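PDB 4PFZ: 5-carboxymethyl-2-hydroxymuconate delta-isomerase from Mycobacterium smegmatis, which probably acts as a metal-dependent isomerase of the fumarylacetoacetate hydrolase family, and may hydrolyse acetylpyruvate. Local coordinates for residues P107-G112 and E228-I233; V180-E185 and I241-I246. One frame throughout, in Å; residues are numbered along the deposited sequence.

Interaction 1. Residues P107-G112 and E228-I233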
# COMPACT_ATOMS: atom_id res chain seq x y z
N PRO B 107 -20.26 12.80 -2.23
CA PRO B 107 -20.22 12.72 -0.77
C PRO B 107 -19.05 11.86 -0.31
O PRO B 107 -18.55 11.06 -1.08
CB PRO B 107 -21.54 12.04 -0.43
CG PRO B 107 -21.73 11.09 -1.58
CD PRO B 107 -21.14 11.76 -2.80
N VAL B 108 -18.64 12.03 0.94
CA VAL B 108 -17.64 11.16 1.54
C VAL B 108 -18.38 10.28 2.55
O VAL B 108 -19.14 10.79 3.36
CB VAL B 108 -16.50 11.97 2.21
CG1 VAL B 108 -15.55 11.07 2.97
CG2 VAL B 108 -15.73 12.79 1.15
N HIS B 109 -18.17 8.97 2.48
CA HIS B 109 -18.95 8.03 3.29
C HIS B 109 -18.15 7.39 4.43
O HIS B 109 -16.97 7.09 4.29
CB HIS B 109 -19.52 6.92 2.41
CG HIS B 109 -20.75 7.31 1.66
ND1 HIS B 109 -21.53 6.40 0.97
CD2 HIS B 109 -21.36 8.51 1.50
CE1 HIS B 109 -22.56 7.02 0.42
NE2 HIS B 109 -22.48 8.30 0.73
N HIS B 110 -18.81 7.19 5.57
CA HIS B 110 -18.28 6.35 6.64
C HIS B 110 -18.49 4.89 6.29
O HIS B 110 -19.50 4.54 5.68
CB HIS B 110 -18.94 6.66 7.99
CG HIS B 110 -20.43 6.51 7.99
ND1 HIS B 110 -21.06 5.27 7.95
CD2 HIS B 110 -21.43 7.42 8.03
CE1 HIS B 110 -22.37 5.44 7.95
NE2 HIS B 110 -22.62 6.74 8.00
N GLU B 111 -17.55 4.03 6.68
CA GLU B 111 -17.71 2.58 6.54
C GLU B 111 -17.12 1.84 7.74
O GLU B 111 -15.94 1.51 7.73
CB GLU B 111 -17.04 2.07 5.25
CG GLU B 111 -17.58 2.71 3.97
CD GLU B 111 -17.22 1.95 2.70
OE1 GLU B 111 -16.33 1.08 2.74
OE2 GLU B 111 -17.84 2.24 1.66
N GLY B 112 -17.92 1.61 8.77
CA GLY B 112 -17.41 0.94 9.95
C GLY B 112 -17.07 -0.50 9.61
O GLY B 112 -17.82 -1.17 8.89
N GLU B 228 -24.64 -2.78 5.31
CA GLU B 228 -25.44 -1.71 4.73
C GLU B 228 -25.47 -0.48 5.63
O GLU B 228 -25.11 -0.54 6.81
CB GLU B 228 -26.86 -2.20 4.45
N GLY B 229 -25.90 0.65 5.08
CA GLY B 229 -26.07 1.86 5.87
C GLY B 229 -24.96 2.88 5.71
O GLY B 229 -24.99 3.92 6.38
N VAL B 230 -23.99 2.59 4.84
CA VAL B 230 -22.95 3.57 4.56
C VAL B 230 -23.62 4.88 4.16
O VAL B 230 -24.64 4.90 3.46
CB VAL B 230 -21.98 3.09 3.45
CG1 VAL B 230 -21.18 1.87 3.92
CG2 VAL B 230 -22.73 2.78 2.16
N GLY B 231 -23.09 5.98 4.68
CA GLY B 231 -23.74 7.26 4.51
C GLY B 231 -22.75 8.40 4.62
O GLY B 231 -21.61 8.20 5.02
N PRO B 232 -23.21 9.61 4.30
CA PRO B 232 -22.29 10.75 4.26
C PRO B 232 -21.86 11.25 5.63
O PRO B 232 -22.55 11.06 6.65
CB PRO B 232 -23.11 11.82 3.53
CG PRO B 232 -24.53 11.48 3.85
CD PRO B 232 -24.57 9.97 3.87
N ILE B 233 -20.70 11.88 5.65
CA ILE B 233 -20.22 12.61 6.82
C ILE B 233 -19.82 14.01 6.37
O ILE B 233 -19.25 14.18 5.29
CB ILE B 233 -19.04 11.89 7.50
CG1 ILE B 233 -17.89 11.68 6.51
CG2 ILE B 233 -19.49 10.53 8.02
CD1 ILE B 233 -16.66 11.07 7.15
O HOH W 1 -19.79 14.08 2.32
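Gly231 sits between the rings of His109 and His110. Its CA lies 4.0 Å from the centroid of the His109 ring, only 7° off the ring normal. This is a CH-pi contact over the face. On the other side, Gly231 N stands 3.3 Å above the plane of the His110 ring, nearer the rim of the ring than its middle. The first torsion of His110 (chi1 58°) sets CG between the backbone N and the carbonyl carbon, which brings the ring up against Gly231. Ile233 meets the edge of the same ring in plane, with CG2 3.7 Å from His110 CD2. Gln192 OE1 is hydrogen-bonded to His110 ND1 and so fixes the ring further. The contact is a short antiparallel pairing within the fumarylacetoacetate hydrolase fold. Strand 231-232 adds to one side of strand 108-118, which bonds to strand 134-145 as well. Ile233 N donates to Val108 O at 3.0 Å, and His110 N donates to Gly231 O, also at 3.0 Å. A water accepts from Val108 N and donates to Ile233 O, extending the pairing. At the other end, Val230 crosses the Glu111 chain obliquely, its CG1 3.7 Å from Glu111 CG. The same methyl packs 3.6 Å from His110 O, a buried carbonyl oxygen with no hydrogen-bond partner in the model.

Interaction 2. Residues V180-E185 and I241-I246; sequences VELRTE and ITVEGI
The guanidinium of Arg183 has Thr242 over one face, with Thr242 CB 4.0 Å above the plane and over its centre. Its edge carries two carboxylates, those of Glu181 and Glu185. This salt-bridge network lies on an antiparallel pair of strands, 181-186 and 238-243, in the mixed sheet of the fumarylacetoacetate hydrolase fold. Arg183 NE donates to Glu185 OE2 at 2.9 Å, nearly in the guanidinium plane but 36° out of the carboxylate plane. The bond from Arg183 NH1 to Glu181 OE2 is weak, at 3.3 Å. With chi1 at 81° the Arg183 chain leaves over its own backbone and runs extended beside Thr242. The Thr242 hydroxyl, OG1, is hydrogen-bonded to Thr248 OG1. Arg183 and Thr242 are a hydrogen-bonded pair, and each backbone N donates to the other's O. The non-hydrogen-bonded pairs beside them are Leu182 with Val243 and Thr184 with Ile241, and their side chains share the buried face. There Leu182 CD1 reaches both Val243 CG2 (3.5 Å) and Ile241 CG2 (3.6 Å). Thr184 lies alongside Ile241, with OG1 bonded to Gln192 OE1. Past the strand end, Glu244 N donates to Glu181 O at 2.8 Å. The Glu244 side chain runs out extended and places its carboxylate beside the backbone N of Glu181. Arg195 makes a long, weak ion pair with Glu244 OE1. Glu244 OE1 accepts the hydrogen bond from Glu181 N at 2.9 Å through its anti lone pair, with an N-H...O angle of 161°.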
# COMPACT_ATOMS: atom_id res chain seq x y z
N VAL B 180 -19.86 -10.98 16.72
CA VAL B 180 -19.93 -9.75 17.50
C VAL B 180 -20.67 -8.68 16.72
O VAL B 180 -20.61 -8.63 15.48
CB VAL B 180 -18.51 -9.24 17.88
CG1 VAL B 180 -17.82 -10.23 18.80
CG2 VAL B 180 -17.67 -8.99 16.64
N GLU B 181 -21.38 -7.81 17.44
CA GLU B 181 -22.11 -6.72 16.81
C GLU B 181 -21.17 -5.59 16.39
O GLU B 181 -20.27 -5.20 17.15
CB GLU B 181 -23.19 -6.15 17.74
CG GLU B 181 -23.99 -5.03 17.08
CD GLU B 181 -24.79 -4.21 18.06
OE1 GLU B 181 -25.92 -4.63 18.38
OE2 GLU B 181 -24.31 -3.14 18.49
N LEU B 182 -21.39 -5.09 15.18
CA LEU B 182 -20.72 -3.92 14.64
C LEU B 182 -21.76 -2.83 14.40
O LEU B 182 -22.82 -3.09 13.83
CB LEU B 182 -19.99 -4.27 13.34
CG LEU B 182 -19.42 -3.14 12.48
CD1 LEU B 182 -18.44 -2.33 13.29
CD2 LEU B 182 -18.73 -3.71 11.25
N ARG B 183 -21.50 -1.61 14.87
CA ARG B 183 -22.44 -0.53 14.60
C ARG B 183 -21.75 0.82 14.48
O ARG B 183 -20.70 1.06 15.09
CB ARG B 183 -23.52 -0.47 15.69
CG ARG B 183 -23.12 0.22 16.97
CD ARG B 183 -24.34 0.41 17.89
NE ARG B 183 -24.02 1.23 19.04
CZ ARG B 183 -23.57 0.75 20.20
NH1 ARG B 183 -23.41 -0.56 20.36
NH2 ARG B 183 -23.30 1.58 21.20
N THR B 184 -22.33 1.67 13.65
CA THR B 184 -21.77 2.99 13.35
C THR B 184 -22.79 4.03 13.75
O THR B 184 -23.96 3.90 13.42
CB THR B 184 -21.43 3.15 11.85
OG1 THR B 184 -20.59 2.09 11.43
CG2 THR B 184 -20.71 4.50 11.56
N GLU B 185 -22.37 5.05 14.50
CA GLU B 185 -23.26 6.16 14.78
C GLU B 185 -22.68 7.46 14.25
O GLU B 185 -21.47 7.68 14.32
CB GLU B 185 -23.54 6.28 16.28
CG GLU B 185 -24.08 4.98 16.87
CD GLU B 185 -24.26 5.04 18.37
OE1 GLU B 185 -23.91 6.08 18.96
OE2 GLU B 185 -24.74 4.04 18.95
N ILE B 241 -17.77 4.23 15.79
CA ILE B 241 -17.96 2.84 15.41
C ILE B 241 -17.68 1.96 16.60
O ILE B 241 -16.60 2.02 17.20
CB ILE B 241 -17.04 2.44 14.24
CG1 ILE B 241 -17.27 3.37 13.04
CG2 ILE B 241 -17.28 0.98 13.86
CD1 ILE B 241 -16.09 3.48 12.11
N THR B 242 -18.65 1.14 16.96
CA THR B 242 -18.55 0.30 18.12
C THR B 242 -18.56 -1.17 17.70
O THR B 242 -19.43 -1.62 16.97
CB THR B 242 -19.69 0.57 19.12
OG1 THR B 242 -19.58 1.92 19.60
CG2 THR B 242 -19.61 -0.38 20.30
N VAL B 243 -17.57 -1.90 18.18
CA VAL B 243 -17.61 -3.34 18.00
C VAL B 243 -17.72 -4.00 19.36
O VAL B 243 -16.99 -3.66 20.29
CB VAL B 243 -16.37 -3.86 17.27
CG1 VAL B 243 -16.41 -5.37 17.12
CG2 VAL B 243 -16.27 -3.21 15.92
N GLU B 244 -18.67 -4.93 19.46
CA GLU B 244 -18.88 -5.69 20.67
C GLU B 244 -17.59 -6.39 21.09
O GLU B 244 -16.99 -7.12 20.31
CB GLU B 244 -19.99 -6.71 20.44
CG GLU B 244 -20.29 -7.57 21.64
CD GLU B 244 -21.43 -8.55 21.37
OE1 GLU B 244 -21.93 -8.58 20.23
OE2 GLU B 244 -21.81 -9.28 22.31
N GLY B 245 -17.17 -6.15 22.33
CA GLY B 245 -16.03 -6.85 22.89
C GLY B 245 -14.71 -6.19 22.56
O GLY B 245 -13.65 -6.66 22.98
N ILE B 246 -14.76 -5.09 21.80
CA ILE B 246 -13.56 -4.31 21.52
C ILE B 246 -13.69 -2.94 22.18
O ILE B 246 -12.96 -2.61 23.11
CB ILE B 246 -13.32 -4.10 19.99
CG1 ILE B 246 -13.18 -5.43 19.26
CG2 ILE B 246 -12.09 -3.23 19.76
CD1 ILE B 246 -12.82 -5.27 17.79

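In the fold
The four segments come along the chain as 107-112, 180-185, 228-233 and 241-246. Interaction 1 closes a loop of 115 residues. Interaction 2 opens inside that loop and closes beyond it, spanning 55 residues, so the two contacts cross. Strand 231-232 of interaction 1 is followed directly by strand 238-243 of interaction 2. The chain thus passes from the edge of strand 108-118 into the five-stranded mixed sheet. The two contacts touch where Gly112 CA packs 3.6 Å from Ile241 CD1 and His110 ND1 lies 3.7 Å from Thr184 CG2. Gln192, on strand 189-195, bridges the two contacts and also takes the N-H of Gly112.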